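Local coordinates for protein peptidase M42 (Thaumarchaeota archaeon SCGC AB-539-E09, PDB 5DS0) that probably acts as a metal-dependent TET aminopeptidase of the M42 family, using paired metal ions to cleave amino-terminal residues from peptides, at residues T211-E214 / L218-A221. Residues are numbered along the deposited sequence; the frame is centred on the assembly and turned at random.
Sequences TVQE and LRGA
The carbonyls of Val212, Gln213 and Glu214 face the amides of Gly220, Arg219 and Leu218 in reverse order, and this is the tight part of the contact. Leu218 N donates to Glu214 O at 3.1 Å, and Arg219 N to Gln213 O, also at 3.1 Å. The latter bond is nearly straight (166° at the hydrogen), although the amide stands above the carbonyl plane. Gly220 N reaches Val212 O at 3.0 Å, but its bent geometry makes this a weak bond; with no side chain on Gly220, the same carbonyl also lies close to its CA. Gln213 has positive phi and psi (left-handed helical region), consistent with the sharp turn of the chain here.

Beside this backbone seam, Gln213 CB packs on Arg219 CB at 3.8 Å. Further out the Gln213 side chain crosses that of Arg219 at a slant, bringing Gln213 OE1 to the guanidinium edge, 3.6 Å from Arg219 NH1, with the amide and guanidinium planes 77° apart. Arg219 NH2 makes a weak hydrogen bond to Arg267 O of the second subunit, placing this edge at an assembly interface.

The loop links strand 205-211 to helix 219-228 within a beta-alpha-beta crossover to the parallel strand 232-240. Leu218 occupies the N-cap position, and the carbonyls of Gln213 and Val212 meet the first two helix amides. Glu214, whose own carbonyl takes the Leu218 N-H, carries its carboxylate to a cobalt ion shared with His66, Asp180 and Glu237. With CG anti to the backbone N (chi1 -168°), the Glu214 side chain lies beside that of Leu218, pointing the same way, and Glu214 CG is 3.7 Å from Leu218 CD2.

Packing is looser near the strand, where Thr211 CG2 stays 4.1 Å from Ala221 CA while Thr211 OG1 bonds to Asp301. Solvent reaches the contact at the partly exposed Leu218.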
ATOM      1  N   THR C 211      11.249  -9.036  46.801  1.00 34.53           N
ATOM      2  CA  THR C 211      11.049  -7.672  46.351  1.00 35.06           C
ATOM      3  C   THR C 211       9.679  -7.452  45.738  1.00 35.07           C
ATOM      4  O   THR C 211       9.037  -8.393  45.280  1.00 35.13           O
ATOM      5  CB  THR C 211      12.130  -7.279  45.316  1.00 35.06           C
ATOM      6  OG1 THR C 211      12.338  -8.361  44.399  1.00 35.53           O
ATOM      7  CG2 THR C 211      13.432  -6.977  46.004  1.00 34.87           C
ATOM      8  N   VAL C 212       9.266  -6.189  45.700  1.00 35.39           N
ATOM      9  CA  VAL C 212       7.998  -5.800  45.092  1.00 36.27           C
ATOM     10  C   VAL C 212       8.219  -4.939  43.858  1.00 36.21           C
ATOM     11  O   VAL C 212       9.299  -4.388  43.648  1.00 37.20           O
ATOM     12  CB  VAL C 212       7.081  -5.044  46.087  1.00 37.25           C
ATOM     13  CG1 VAL C 212       6.690  -5.958  47.239  1.00 37.55           C
ATOM     14  CG2 VAL C 212       7.735  -3.766  46.597  1.00 37.71           C
ATOM     15  N   GLN C 213       7.179  -4.848  43.043  1.00 36.01           N
ATOM     16  CA  GLN C 213       7.147  -3.945  41.901  1.00 36.53           C
ATOM     17  C   GLN C 213       8.302  -4.069  40.897  1.00 36.30           C
ATOM     18  O   GLN C 213       8.723  -3.070  40.329  1.00 36.19           O
ATOM     19  CB  GLN C 213       7.026  -2.492  42.405  1.00 36.92           C
ATOM     20  CG  GLN C 213       5.703  -2.231  43.104  1.00 36.65           C
ATOM     21  CD  GLN C 213       5.457  -0.770  43.404  1.00 36.70           C
ATOM     22  OE1 GLN C 213       5.592   0.105  42.543  1.00 37.01           O
ATOM     23  NE2 GLN C 213       5.047  -0.503  44.619  1.00 37.11           N
ATOM     24  N   GLU C 214       8.791  -5.286  40.650  1.00 36.48           N
ATOM     25  CA  GLU C 214       9.765  -5.515  39.567  1.00 36.31           C
ATOM     26  C   GLU C 214       9.125  -5.297  38.210  1.00 35.76           C
ATOM     27  O   GLU C 214       9.712  -4.661  37.348  1.00 35.50           O
ATOM     28  CB  GLU C 214      10.320  -6.938  39.602  1.00 37.26           C
ATOM     29  CG  GLU C 214      11.537  -7.222  38.708  1.00 38.16           C
ATOM     30  CD  GLU C 214      11.249  -7.657  37.251  1.00 39.40           C
ATOM     31  OE1 GLU C 214      10.201  -8.287  36.932  1.00 42.00           O
ATOM     32  OE2 GLU C 214      12.112  -7.388  36.387  1.00 39.67           O
ATOM     33  N   LEU C 218      11.415  -2.198  38.318  1.00 37.78           N
ATOM     34  CA  LEU C 218      12.482  -2.583  39.263  1.00 37.23           C
ATOM     35  C   LEU C 218      12.479  -1.718  40.533  1.00 36.46           C
ATOM     36  O   LEU C 218      13.530  -1.380  41.079  1.00 36.65           O
ATOM     37  CB  LEU C 218      13.857  -2.553  38.562  1.00 36.90           C
ATOM     38  CG  LEU C 218      13.885  -3.057  37.114  1.00 36.81           C
ATOM     39  CD1 LEU C 218      15.266  -2.854  36.495  1.00 36.94           C
ATOM     40  CD2 LEU C 218      13.446  -4.514  37.040  1.00 36.75           C
ATOM     41  N   ARG C 219      11.285  -1.379  40.995  1.00 35.46           N
ATOM     42  CA  ARG C 219      11.133  -0.355  42.013  1.00 35.33           C
ATOM     43  C   ARG C 219      11.537  -0.841  43.399  1.00 34.87           C
ATOM     44  O   ARG C 219      12.282  -0.171  44.089  1.00 34.73           O
ATOM     45  CB  ARG C 219       9.704   0.197  41.987  1.00 35.18           C
ATOM     46  CG  ARG C 219       9.397   0.878  40.666  1.00 35.22           C
ATOM     47  CD  ARG C 219       8.054   1.568  40.659  1.00 35.56           C
ATOM     48  NE  ARG C 219       7.755   2.122  39.333  1.00 35.58           N
ATOM     49  CZ  ARG C 219       6.530   2.346  38.857  1.00 35.78           C
ATOM     50  NH1 ARG C 219       5.441   2.067  39.583  1.00 36.48           N
ATOM     51  NH2 ARG C 219       6.378   2.850  37.645  1.00 35.58           N
ATOM     52  N   GLY C 220      11.050  -2.004  43.796  1.00 34.97           N
ATOM     53  CA  GLY C 220      11.383  -2.562  45.105  1.00 35.50           C
ATOM     54  C   GLY C 220      12.842  -2.956  45.257  1.00 36.49           C
ATOM     55  O   GLY C 220      13.394  -2.873  46.348  1.00 37.03           O
ATOM     56  N   ALA C 221      13.475  -3.365  44.159  1.00 36.85           N
ATOM     57  CA  ALA C 221      14.907  -3.648  44.154  1.00 36.43           C
ATOM     58  C   ALA C 221      15.760  -2.432  44.545  1.00 37.06           C
ATOM     59  O   ALA C 221      16.727  -2.562  45.283  1.00 37.41           O
ATOM     60  CB  ALA C 221      15.319  -4.125  42.781  1.00 36.52           C
TER